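Local atomic coordinates of RNA-binding protein RO60 (Deinococcus radiodurans, PDB entry 2NVO), a protein that binds several small RNAs that accumulate during recovery from ultraviolet irradiation and contributes to the resistance of the bacterium to that irradiation. Residues E41-R46 with G51-T56; T56-A61 with A499-I504; I398-R401 with D405-T408; D511-V516 with T527-G532. All blocks are in the same frame, centred on the assembly; numbering follows the deposited sequence.

Contact 1: E41-R46 with G51-T56; sequences ESRLTR and GVDGGT
R43 and D53 meet because both side chains swing CG away from their own backbone nitrogens: in R43 chi1 is -166° and the chain then runs extended to NE, while in D53 chi1 is -176° and carries the carboxylate out to the arginine. The grip is side-on and two-pronged. R43 NE gives its hydrogen almost straight to D53 OD1 at 3.0 Å; OD1 accepts with its syn lone pair, lying in the guanidinium plane. R43 NH2 reaches D53 OD2 at 3.1 Å along a more bent path, the two flat groups being turned 36° against each other. A water links the same aspartate to the helix, donating both to D53 OD1 and to the carbonyl oxygen R43 O. D53 OD2 has a second partner in T69 OG1, and R43 also makes a cation-pi contact with F71.

Here the chain leaves helix 40-50 at G51, where phi is positive, and runs past R43 and R46 before entering strand 56-59, the edge strand of the VWFA-like sheet. The extended first part of the R46 chain brings CD to 3.2 Å from G54 O; the bend at chi3 then turns the guanidinium aside, with NH1 3.9 Å from G55 CA. R46 NH2 bonds to the carbonyl oxygens of V534, near the C-terminus, and of R510, just before strand 512-517.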
loop_
_atom_site.group_PDB
_atom_site.type_symbol
_atom_site.label_atom_id
_atom_site.label_comp_id
_atom_site.label_asym_id
_atom_site.label_seq_id
_atom_site.Cartn_x
_atom_site.Cartn_y
_atom_site.Cartn_z
ATOM N N GLU A 41 -3.139 -2.601 -24.164
ATOM C CA GLU A 41 -3.967 -2.223 -23.026
ATOM C C GLU A 41 -3.602 -3.028 -21.779
ATOM O O GLU A 41 -3.439 -2.474 -20.688
ATOM C CB GLU A 41 -5.458 -2.425 -23.341
ATOM C CG GLU A 41 -6.053 -1.464 -24.370
ATOM C CD GLU A 41 -5.940 -1.965 -25.813
ATOM O OE1 GLU A 41 -6.782 -1.560 -26.645
ATOM O OE2 GLU A 41 -5.019 -2.759 -26.118
ATOM N N SER A 42 -3.484 -4.338 -21.946
ATOM C CA SER A 42 -3.256 -5.229 -20.818
ATOM C C SER A 42 -1.835 -5.127 -20.307
ATOM O O SER A 42 -1.597 -5.190 -19.104
ATOM C CB SER A 42 -3.561 -6.676 -21.207
ATOM O OG SER A 42 -4.945 -6.843 -21.439
ATOM N N ARG A 43 -0.889 -4.992 -21.229
ATOM C CA ARG A 43 0.513 -4.931 -20.859
ATOM C C ARG A 43 0.811 -3.625 -20.131
ATOM O O ARG A 43 1.575 -3.603 -19.175
ATOM C CB ARG A 43 1.416 -5.086 -22.083
ATOM C CG ARG A 43 2.863 -5.359 -21.717
ATOM C CD ARG A 43 3.742 -5.560 -22.942
ATOM N NE ARG A 43 5.157 -5.648 -22.583
ATOM C CZ ARG A 43 6.120 -5.996 -23.433
ATOM N NH1 ARG A 43 5.817 -6.293 -24.692
ATOM N NH2 ARG A 43 7.380 -6.051 -23.030
ATOM N N LEU A 44 0.205 -2.538 -20.588
ATOM C CA LEU A 44 0.381 -1.247 -19.936
ATOM C C LEU A 44 -0.307 -1.225 -18.573
ATOM O O LEU A 44 0.227 -0.666 -17.619
ATOM C CB LEU A 44 -0.150 -0.106 -20.809
ATOM C CG LEU A 44 -0.048 1.290 -20.185
ATOM C CD1 LEU A 44 1.417 1.692 -20.024
ATOM C CD2 LEU A 44 -0.801 2.326 -21.001
ATOM N N THR A 45 -1.490 -1.830 -18.478
ATOM C CA THR A 45 -2.196 -1.869 -17.200
ATOM C C THR A 45 -1.343 -2.613 -16.167
ATOM O O THR A 45 -1.237 -2.194 -15.009
ATOM C CB THR A 45 -3.594 -2.536 -17.314
ATOM O OG1 THR A 45 -4.497 -1.656 -17.997
ATOM C CG2 THR A 45 -4.162 -2.819 -15.939
ATOM N N ARG A 46 -0.723 -3.706 -16.591
ATOM C CA ARG A 46 0.120 -4.462 -15.672
ATOM C C ARG A 46 1.275 -3.612 -15.164
ATOM O O ARG A 46 1.602 -3.634 -13.989
ATOM C CB ARG A 46 0.652 -5.743 -16.306
ATOM C CG ARG A 46 1.449 -6.597 -15.316
ATOM C CD ARG A 46 1.690 -8.007 -15.845
ATOM N NE ARG A 46 0.456 -8.784 -15.850
ATOM C CZ ARG A 46 0.394 -10.101 -16.024
ATOM N NH1 ARG A 46 1.507 -10.798 -16.215
ATOM N NH2 ARG A 46 -0.786 -10.721 -16.007
ATOM N N GLY A 51 4.162 -1.729 -11.411
ATOM C CA GLY A 51 5.292 -0.823 -11.474
ATOM C C GLY A 51 6.457 -1.523 -12.132
ATOM O O GLY A 51 7.602 -1.102 -12.009
ATOM N N VAL A 52 6.146 -2.613 -12.820
ATOM C CA VAL A 52 7.128 -3.373 -13.566
ATOM C C VAL A 52 6.439 -3.953 -14.798
ATOM O O VAL A 52 5.221 -4.174 -14.806
ATOM C CB VAL A 52 7.708 -4.511 -12.711
ATOM C CG1 VAL A 52 6.872 -5.769 -12.891
ATOM C CG2 VAL A 52 9.151 -4.780 -13.086
ATOM N N ASP A 53 7.226 -4.200 -15.841
ATOM C CA ASP A 53 6.707 -4.694 -17.111
ATOM C C ASP A 53 6.832 -6.228 -17.194
ATOM O O ASP A 53 7.322 -6.780 -18.180
ATOM C CB ASP A 53 7.465 -4.007 -18.252
ATOM C CG ASP A 53 6.942 -4.381 -19.621
ATOM O OD1 ASP A 53 5.836 -4.957 -19.717
ATOM O OD2 ASP A 53 7.653 -4.091 -20.606
ATOM N N GLY A 54 6.401 -6.909 -16.137
ATOM C CA GLY A 54 6.463 -8.361 -16.071
ATOM C C GLY A 54 5.461 -8.845 -15.047
ATOM O O GLY A 54 4.668 -8.048 -14.562
ATOM N N GLY A 55 5.488 -10.133 -14.709
ATOM C CA GLY A 55 4.540 -10.666 -13.743
ATOM C C GLY A 55 5.088 -10.704 -12.324
ATOM O O GLY A 55 4.977 -11.722 -11.642
ATOM N N THR A 56 5.679 -9.604 -11.869
ATOM C CA THR A 56 6.320 -9.592 -10.555
ATOM C C THR A 56 5.867 -8.386 -9.754
ATOM O O THR A 56 5.957 -7.271 -10.225
ATOM C CB THR A 56 7.849 -9.497 -10.665
ATOM O OG1 THR A 56 8.346 -10.551 -11.493
ATOM C CG2 THR A 56 8.491 -9.608 -9.276
HETATM O O HOH W 1 3.542 -5.366 -18.138
#

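Contact 2: T56-A61 with A499-I504; sequences TFYASA and ATEFSI
One direct hydrogen bond joins Y58 to E501: the phenol OH donates to E501 OE1 at 2.7 Å, and OE1 accepts with its syn lone pair. E501 OE1 lies at the edge of the ring, close to its plane, while the carboxylate as a whole is turned 72° from the ring. A bend at chi2 (59°) folds the glutamate back toward the tyrosine, and a weak bond from the backbone N of F502 to E501 OE2, 3.3 Å long, ties the second oxygen to its own loop.

Water supplies the other polar link, lying 2.7 Å from T56 OG1 and donating to the carbonyl oxygen F502 O at 2.9 Å. Both links span from strand 56-59, contributed by the N-terminal part of the chain to one edge of the VWFA-like sheet, to the loop between strands 491-496 and 512-517. The strand and the loop are thus joined on the surface, with strand 512-517 lying between strands 56-59 and 491-496 in the sheet.

Van der Waals contact plays a lesser part: Y58 CE1 lies 4.1 Å from T500 O, at the ring edge, and within the strand T56 CG2 sits 3.6 Å above one face of the Y58 ring, near its rim. H64 stacks on the same tyrosine.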
loop_
_atom_site.group_PDB
_atom_site.type_symbol
_atom_site.label_atom_id
_atom_site.label_comp_id
_atom_site.label_asym_id
_atom_site.label_seq_id
_atom_site.Cartn_x
_atom_site.Cartn_y
_atom_site.Cartn_z
ATOM N N THR A 56 5.679 -9.604 -11.869
ATOM C CA THR A 56 6.320 -9.592 -10.555
ATOM C C THR A 56 5.867 -8.386 -9.754
ATOM O O THR A 56 5.957 -7.271 -10.225
ATOM C CB THR A 56 7.849 -9.497 -10.665
ATOM O OG1 THR A 56 8.346 -10.551 -11.493
ATOM C CG2 THR A 56 8.491 -9.608 -9.276
ATOM N N PHE A 57 5.357 -8.612 -8.551
ATOM C CA PHE A 57 5.083 -7.507 -7.640
ATOM C C PHE A 57 6.164 -7.441 -6.561
ATOM O O PHE A 57 6.300 -8.354 -5.750
ATOM C CB PHE A 57 3.701 -7.645 -6.996
ATOM C CG PHE A 57 3.336 -6.489 -6.100
ATOM C CD1 PHE A 57 3.275 -5.198 -6.606
ATOM C CD2 PHE A 57 3.044 -6.691 -4.773
ATOM C CE1 PHE A 57 2.943 -4.121 -5.789
ATOM C CE2 PHE A 57 2.702 -5.625 -3.945
ATOM C CZ PHE A 57 2.665 -4.334 -4.459
ATOM N N TYR A 58 6.937 -6.364 -6.564
ATOM C CA TYR A 58 7.908 -6.129 -5.508
ATOM C C TYR A 58 7.188 -5.414 -4.389
ATOM O O TYR A 58 6.885 -4.226 -4.485
ATOM C CB TYR A 58 9.090 -5.313 -6.020
ATOM C CG TYR A 58 9.978 -6.096 -6.958
ATOM C CD1 TYR A 58 10.908 -7.004 -6.471
ATOM C CD2 TYR A 58 9.871 -5.942 -8.337
ATOM C CE1 TYR A 58 11.722 -7.726 -7.326
ATOM C CE2 TYR A 58 10.673 -6.661 -9.195
ATOM C CZ TYR A 58 11.595 -7.544 -8.686
ATOM O OH TYR A 58 12.395 -8.252 -9.549
ATOM N N ALA A 59 6.888 -6.168 -3.339
ATOM C CA ALA A 59 5.938 -5.745 -2.324
ATOM C C ALA A 59 6.833 -5.238 -1.264
ATOM O O ALA A 59 7.282 -5.994 -0.403
ATOM C CB ALA A 59 5.129 -6.926 -1.821
ATOM N N SER A 60 7.110 -3.946 -1.324
ATOM C CA SER A 60 8.438 -3.564 -0.942
ATOM C C SER A 60 8.715 -2.569 0.160
ATOM O O SER A 60 7.843 -2.095 0.893
ATOM C CB SER A 60 9.250 -3.220 -2.182
ATOM O OG SER A 60 9.875 -4.385 -2.680
ATOM N N ALA A 61 9.997 -2.255 0.184
ATOM C CA ALA A 61 10.747 -1.910 1.358
ATOM C C ALA A 61 12.138 -2.105 0.790
ATOM O O ALA A 61 13.126 -2.258 1.514
ATOM C CB ALA A 61 10.478 -2.911 2.458
ATOM N N ALA A 499 11.429 -13.012 0.463
ATOM C CA ALA A 499 12.323 -13.073 -0.679
ATOM C C ALA A 499 12.805 -11.679 -1.082
ATOM O O ALA A 499 12.130 -10.686 -0.853
ATOM C CB ALA A 499 11.628 -13.741 -1.859
ATOM N N THR A 500 13.983 -11.605 -1.678
ATOM C CA THR A 500 14.444 -10.348 -2.263
ATOM C C THR A 500 14.397 -10.483 -3.792
ATOM O O THR A 500 14.180 -9.507 -4.505
ATOM C CB THR A 500 15.872 -9.965 -1.777
ATOM O OG1 THR A 500 16.765 -11.027 -2.077
ATOM C CG2 THR A 500 15.891 -9.733 -0.266
ATOM N N GLU A 501 14.552 -11.710 -4.284
ATOM C CA GLU A 501 14.486 -11.974 -5.720
ATOM C C GLU A 501 14.329 -13.472 -6.034
ATOM O O GLU A 501 15.003 -14.322 -5.448
ATOM C CB GLU A 501 15.737 -11.422 -6.415
ATOM C CG GLU A 501 15.639 -11.404 -7.935
ATOM C CD GLU A 501 14.468 -10.563 -8.436
ATOM O OE1 GLU A 501 14.531 -9.323 -8.315
ATOM O OE2 GLU A 501 13.475 -11.135 -8.945
ATOM N N PHE A 502 13.402 -13.780 -6.936
ATOM C CA PHE A 502 13.254 -15.111 -7.518
ATOM C C PHE A 502 12.461 -14.936 -8.799
ATOM O O PHE A 502 11.901 -13.879 -9.031
ATOM C CB PHE A 502 12.565 -16.084 -6.553
ATOM C CG PHE A 502 11.125 -15.730 -6.233
ATOM C CD1 PHE A 502 10.076 -16.283 -6.966
ATOM C CD2 PHE A 502 10.828 -14.864 -5.199
ATOM C CE1 PHE A 502 8.753 -15.980 -6.672
ATOM C CE2 PHE A 502 9.512 -14.551 -4.893
ATOM C CZ PHE A 502 8.468 -15.109 -5.629
ATOM N N SER A 503 12.443 -15.940 -9.664
ATOM C CA SER A 503 11.649 -15.818 -10.881
ATOM C C SER A 503 11.038 -17.151 -11.305
ATOM O O SER A 503 11.743 -18.131 -11.579
ATOM C CB SER A 503 12.448 -15.176 -12.020
ATOM O OG SER A 503 13.574 -15.955 -12.350
ATOM N N ILE A 504 9.710 -17.165 -11.339
ATOM C CA ILE A 504 8.938 -18.356 -11.673
ATOM C C ILE A 504 7.973 -17.984 -12.770
ATOM O O ILE A 504 7.836 -18.701 -13.760
ATOM C CB ILE A 504 8.111 -18.828 -10.475
ATOM C CG1 ILE A 504 9.022 -19.131 -9.274
ATOM C CG2 ILE A 504 7.231 -20.024 -10.861
ATOM C CD1 ILE A 504 9.329 -20.578 -9.044
HETATM O O HOH W 2 9.772 -12.588 -10.560
#

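Contact 3: I398-R401 with D405-T408; sequences IALR and DALT
L400 and A399 of the helix face A406 and T408 of the strand, and the closely fitted part of this contact centres on the small side chain of A406. Its CB points at the helix and lies 3.9 Å from the backbone carbon A399 C, with A399 CB hardly farther off at 4.1 Å. Two alanines facing each other let the helix and strand come close, the nearest CA atoms, those of L400 and A406, being 5.3 Å apart.

L400 extends the contact along the strand with its two methyl branches divided between neighbours. With chi1 at -73° its CG stands beside the backbone N, and the fork carries CD2 onto A406, 3.5 Å from the carbonyl O and 3.9 Å from CB. CD1 reaches further along to T408 CG2, at 3.8 Å, where the two side chains cross at about a right angle. I420 also packs against L400.

Away from this seam, on the outer flanks of helix and strand, packing between the two gives way to other partners. R401 points from the strand and sends its NE to the carbonyl oxygen of P422; D405 and L407 point from the helix, the first to a salt bridge with R364, the second onto L366 of strand 364-369. Helix 388-402 therefore meets the strand through alternate residues, A406 and T408, as expected in the beta-alpha-beta crossover formed by strand 364-369, helix 388-402 and strand 405-411 of the VWFA-like domain.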
loop_
_atom_site.group_PDB
_atom_site.type_symbol
_atom_site.label_atom_id
_atom_site.label_comp_id
_atom_site.label_asym_id
_atom_site.label_seq_id
_atom_site.Cartn_x
_atom_site.Cartn_y
_atom_site.Cartn_z
ATOM N N ILE A 398 -7.947 -16.319 5.847
ATOM C CA ILE A 398 -8.651 -15.369 4.976
ATOM C C ILE A 398 -9.306 -16.022 3.764
ATOM O O ILE A 398 -10.491 -15.787 3.498
ATOM C CB ILE A 398 -7.735 -14.223 4.513
ATOM C CG1 ILE A 398 -7.425 -13.308 5.697
ATOM C CG2 ILE A 398 -8.407 -13.422 3.404
ATOM C CD1 ILE A 398 -6.500 -12.119 5.383
ATOM N N ALA A 399 -8.538 -16.815 3.013
ATOM C CA ALA A 399 -9.082 -17.537 1.862
ATOM C C ALA A 399 -10.228 -18.465 2.277
ATOM O O ALA A 399 -11.326 -18.396 1.715
ATOM C CB ALA A 399 -8.001 -18.317 1.144
ATOM N N LEU A 400 -9.968 -19.311 3.272
ATOM C CA LEU A 400 -10.964 -20.254 3.758
ATOM C C LEU A 400 -12.271 -19.574 4.156
ATOM O O LEU A 400 -13.345 -20.098 3.891
ATOM C CB LEU A 400 -10.396 -21.092 4.901
ATOM C CG LEU A 400 -9.380 -22.120 4.386
ATOM C CD1 LEU A 400 -8.446 -22.599 5.481
ATOM C CD2 LEU A 400 -10.084 -23.304 3.706
ATOM N N ARG A 401 -12.174 -18.394 4.755
ATOM C CA ARG A 401 -13.349 -17.689 5.243
ATOM C C ARG A 401 -14.027 -16.775 4.211
ATOM O O ARG A 401 -15.160 -16.367 4.421
ATOM C CB ARG A 401 -13.012 -16.890 6.515
ATOM C CG ARG A 401 -12.735 -17.783 7.722
ATOM C CD ARG A 401 -12.544 -17.000 9.025
ATOM N NE ARG A 401 -11.964 -17.872 10.052
ATOM C CZ ARG A 401 -11.276 -17.463 11.115
ATOM N NH1 ARG A 401 -11.077 -16.168 11.323
ATOM N NH2 ARG A 401 -10.772 -18.355 11.969
ATOM N N ASP A 405 -14.321 -21.145 -2.595
ATOM C CA ASP A 405 -13.715 -22.381 -2.180
ATOM C C ASP A 405 -12.235 -22.165 -1.942
ATOM O O ASP A 405 -11.597 -21.309 -2.555
ATOM C CB ASP A 405 -13.927 -23.453 -3.240
ATOM C CG ASP A 405 -14.035 -24.844 -2.649
ATOM O OD1 ASP A 405 -14.215 -25.792 -3.443
ATOM O OD2 ASP A 405 -13.951 -24.998 -1.404
ATOM N N ALA A 406 -11.687 -22.941 -1.031
ATOM C CA ALA A 406 -10.268 -22.857 -0.763
ATOM C C ALA A 406 -9.890 -24.181 -0.147
ATOM O O ALA A 406 -10.647 -24.757 0.610
ATOM C CB ALA A 406 -9.984 -21.731 0.186
ATOM N N LEU A 407 -8.732 -24.689 -0.500
ATOM C CA LEU A 407 -8.264 -25.897 0.127
ATOM C C LEU A 407 -6.801 -25.587 0.399
ATOM O O LEU A 407 -6.165 -25.009 -0.464
ATOM C CB LEU A 407 -8.388 -27.051 -0.866
ATOM C CG LEU A 407 -7.624 -28.342 -0.570
ATOM C CD1 LEU A 407 -8.121 -28.995 0.690
ATOM C CD2 LEU A 407 -7.783 -29.310 -1.747
ATOM N N THR A 408 -6.289 -25.954 1.573
ATOM C CA THR A 408 -4.854 -25.752 1.868
ATOM C C THR A 408 -4.087 -27.065 1.894
ATOM O O THR A 408 -4.478 -28.025 2.567
ATOM C CB THR A 408 -4.621 -25.036 3.198
ATOM O OG1 THR A 408 -4.878 -25.956 4.269
ATOM C CG2 THR A 408 -5.532 -23.821 3.315
#

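Contact 4: D511-V516 with T527-G532; sequences DMLDVV and TAFARG
F529 from the last turn of helix 522-530 lays its ring against strand 512-517, a helix-on-sheet packing in the VWFA-like domain that buries the ring at the start of the strand. Followed from its N-terminal end, the segment first offers backbone, from the loop residue D511. This aspartate turns its side chain away, to a salt bridge with R509, but its carbonyl carbon C comes to the edge of the phenylalanine ring, 3.7 Å from F529 CZ.

M512 also contributes main chain: its C lies 3.5 Å from F529 CZ and its N meets the ring at the edge, in plane. Its own side chain leaves on the other side of the sheet, toward P475, T476 and L479 at helix 475-486.

L513 is the first residue to present a side chain. Its CB sits over the centre of the ring in a CH-pi contact, 3.6 Å from the centroid and only 8° off the ring normal, and its CD2 branch completes the packing at 3.9 Å from both F529 CG and F529 CB. Chi1 of 170° sends the ring toward the strand, and chi2 of -101° turns a face to L513 CB. K491 and I493 of the adjacent strand 491-496 also touch F529.

Three residues after F529, G532 with positive phi closes the helix in a Schellman motif, its N donating to F529 O at 2.9 Å.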
loop_
_atom_site.group_PDB
_atom_site.type_symbol
_atom_site.label_atom_id
_atom_site.label_comp_id
_atom_site.label_asym_id
_atom_site.label_seq_id
_atom_site.Cartn_x
_atom_site.Cartn_y
_atom_site.Cartn_z
ATOM N N ASP A 511 -0.782 -15.596 -17.020
ATOM C CA ASP A 511 -1.441 -16.384 -15.982
ATOM C C ASP A 511 -0.574 -16.588 -14.729
ATOM O O ASP A 511 -0.882 -17.432 -13.909
ATOM C CB ASP A 511 -1.929 -17.741 -16.540
ATOM C CG ASP A 511 -0.806 -18.559 -17.205
ATOM O OD1 ASP A 511 0.364 -18.121 -17.217
ATOM O OD2 ASP A 511 -1.094 -19.661 -17.725
ATOM N N MET A 512 0.491 -15.802 -14.587
ATOM C CA MET A 512 1.443 -16.013 -13.497
ATOM C C MET A 512 1.858 -14.708 -12.837
ATOM O O MET A 512 2.079 -13.702 -13.509
ATOM C CB MET A 512 2.707 -16.711 -14.015
ATOM C CG MET A 512 2.425 -18.015 -14.716
ATOM S SD MET A 512 3.907 -18.784 -15.403
ATOM C CE MET A 512 4.539 -19.687 -13.990
ATOM N N LEU A 513 2.006 -14.749 -11.518
ATOM C CA LEU A 513 2.432 -13.573 -10.759
ATOM C C LEU A 513 3.402 -14.005 -9.665
ATOM O O LEU A 513 3.108 -14.938 -8.926
ATOM C CB LEU A 513 1.224 -12.910 -10.096
ATOM C CG LEU A 513 1.570 -11.714 -9.198
ATOM C CD1 LEU A 513 2.038 -10.580 -10.061
ATOM C CD2 LEU A 513 0.362 -11.286 -8.343
ATOM N N ASP A 514 4.540 -13.330 -9.572
ATOM C CA ASP A 514 5.479 -13.517 -8.466
ATOM C C ASP A 514 5.341 -12.313 -7.540
ATOM O O ASP A 514 5.384 -11.163 -7.991
ATOM C CB ASP A 514 6.924 -13.562 -8.979
ATOM C CG ASP A 514 7.260 -14.845 -9.712
ATOM O OD1 ASP A 514 6.487 -15.825 -9.629
ATOM O OD2 ASP A 514 8.321 -14.886 -10.362
ATOM N N VAL A 515 5.172 -12.579 -6.252
ATOM C CA VAL A 515 5.152 -11.538 -5.239
ATOM C C VAL A 515 6.421 -11.707 -4.431
ATOM O O VAL A 515 6.608 -12.718 -3.741
ATOM C CB VAL A 515 3.964 -11.694 -4.300
ATOM C CG1 VAL A 515 3.985 -10.606 -3.196
ATOM C CG2 VAL A 515 2.641 -11.680 -5.103
ATOM N N VAL A 516 7.291 -10.714 -4.526
ATOM C CA VAL A 516 8.596 -10.775 -3.886
ATOM C C VAL A 516 8.527 -9.929 -2.617
ATOM O O VAL A 516 8.395 -8.712 -2.677
ATOM C CB VAL A 516 9.686 -10.222 -4.827
ATOM C CG1 VAL A 516 11.080 -10.371 -4.191
ATOM C CG2 VAL A 516 9.636 -10.949 -6.162
ATOM N N THR A 527 -5.476 -10.415 -5.121
ATOM C CA THR A 527 -6.897 -10.569 -5.401
ATOM C C THR A 527 -7.223 -9.981 -6.771
ATOM O O THR A 527 -7.945 -10.586 -7.551
ATOM C CB THR A 527 -7.740 -9.867 -4.325
ATOM O OG1 THR A 527 -7.511 -10.505 -3.063
ATOM C CG2 THR A 527 -9.227 -9.943 -4.670
ATOM N N ALA A 528 -6.697 -8.796 -7.057
ATOM C CA ALA A 528 -6.959 -8.164 -8.351
ATOM C C ALA A 528 -6.438 -9.043 -9.472
ATOM O O ALA A 528 -7.090 -9.216 -10.500
ATOM C CB ALA A 528 -6.319 -6.785 -8.417
ATOM N N PHE A 529 -5.247 -9.603 -9.272
ATOM C CA PHE A 529 -4.660 -10.511 -10.255
ATOM C C PHE A 529 -5.539 -11.748 -10.468
ATOM O O PHE A 529 -5.781 -12.163 -11.604
ATOM C CB PHE A 529 -3.253 -10.926 -9.811
ATOM C CG PHE A 529 -2.660 -12.028 -10.636
ATOM C CD1 PHE A 529 -2.653 -13.325 -10.167
ATOM C CD2 PHE A 529 -2.115 -11.766 -11.880
ATOM C CE1 PHE A 529 -2.103 -14.349 -10.910
ATOM C CE2 PHE A 529 -1.563 -12.791 -12.640
ATOM C CZ PHE A 529 -1.569 -14.091 -12.154
ATOM N N ALA A 530 -6.010 -12.348 -9.380
ATOM C CA ALA A 530 -6.796 -13.575 -9.481
ATOM C C ALA A 530 -8.111 -13.323 -10.220
ATOM O O ALA A 530 -8.626 -14.211 -10.901
ATOM C CB ALA A 530 -7.082 -14.154 -8.101
ATOM N N ARG A 531 -8.647 -12.114 -10.060
ATOM C CA ARG A 531 -9.886 -11.721 -10.732
ATOM C C ARG A 531 -9.647 -11.398 -12.200
ATOM O O ARG A 531 -10.589 -11.077 -12.921
ATOM C CB ARG A 531 -10.509 -10.499 -10.052
ATOM C CG ARG A 531 -11.070 -10.751 -8.671
ATOM C CD ARG A 531 -11.700 -9.480 -8.065
ATOM N NE ARG A 531 -10.799 -8.330 -8.140
ATOM C CZ ARG A 531 -10.727 -7.368 -7.222
ATOM N NH1 ARG A 531 -11.500 -7.419 -6.144
ATOM N NH2 ARG A 531 -9.877 -6.358 -7.374
ATOM N N GLY A 532 -8.393 -11.466 -12.640
ATOM C CA GLY A 532 -8.042 -11.159 -14.016
ATOM C C GLY A 532 -7.848 -9.679 -14.330
ATOM O O GLY A 532 -7.833 -9.301 -15.497
#

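In the fold
The four contacts sample one mixed sheet and its surroundings. Contact 1 comes first along the chain; contact 2 shares T56 with it, where the loop after helix 40-50 becomes strand 56-59, and closes only at 499-504, after contact 3. The centres of contacts 1 and 2 are 15 Å apart. Contact 4, 11 Å from contact 1 and 13 Å from contact 2, lies on the neighbouring strand 512-517, to which G55 and F57 are probably hydrogen-bonded through D514 and V516. Contact 3 belongs to the far part of the sheet, 27 Å from contact 1. An N-terminal strand thus completes the sheet of the C-terminal VWFA-like domain, which fits the ring-shaped monomer formed when that domain closes the TROVE horseshoe.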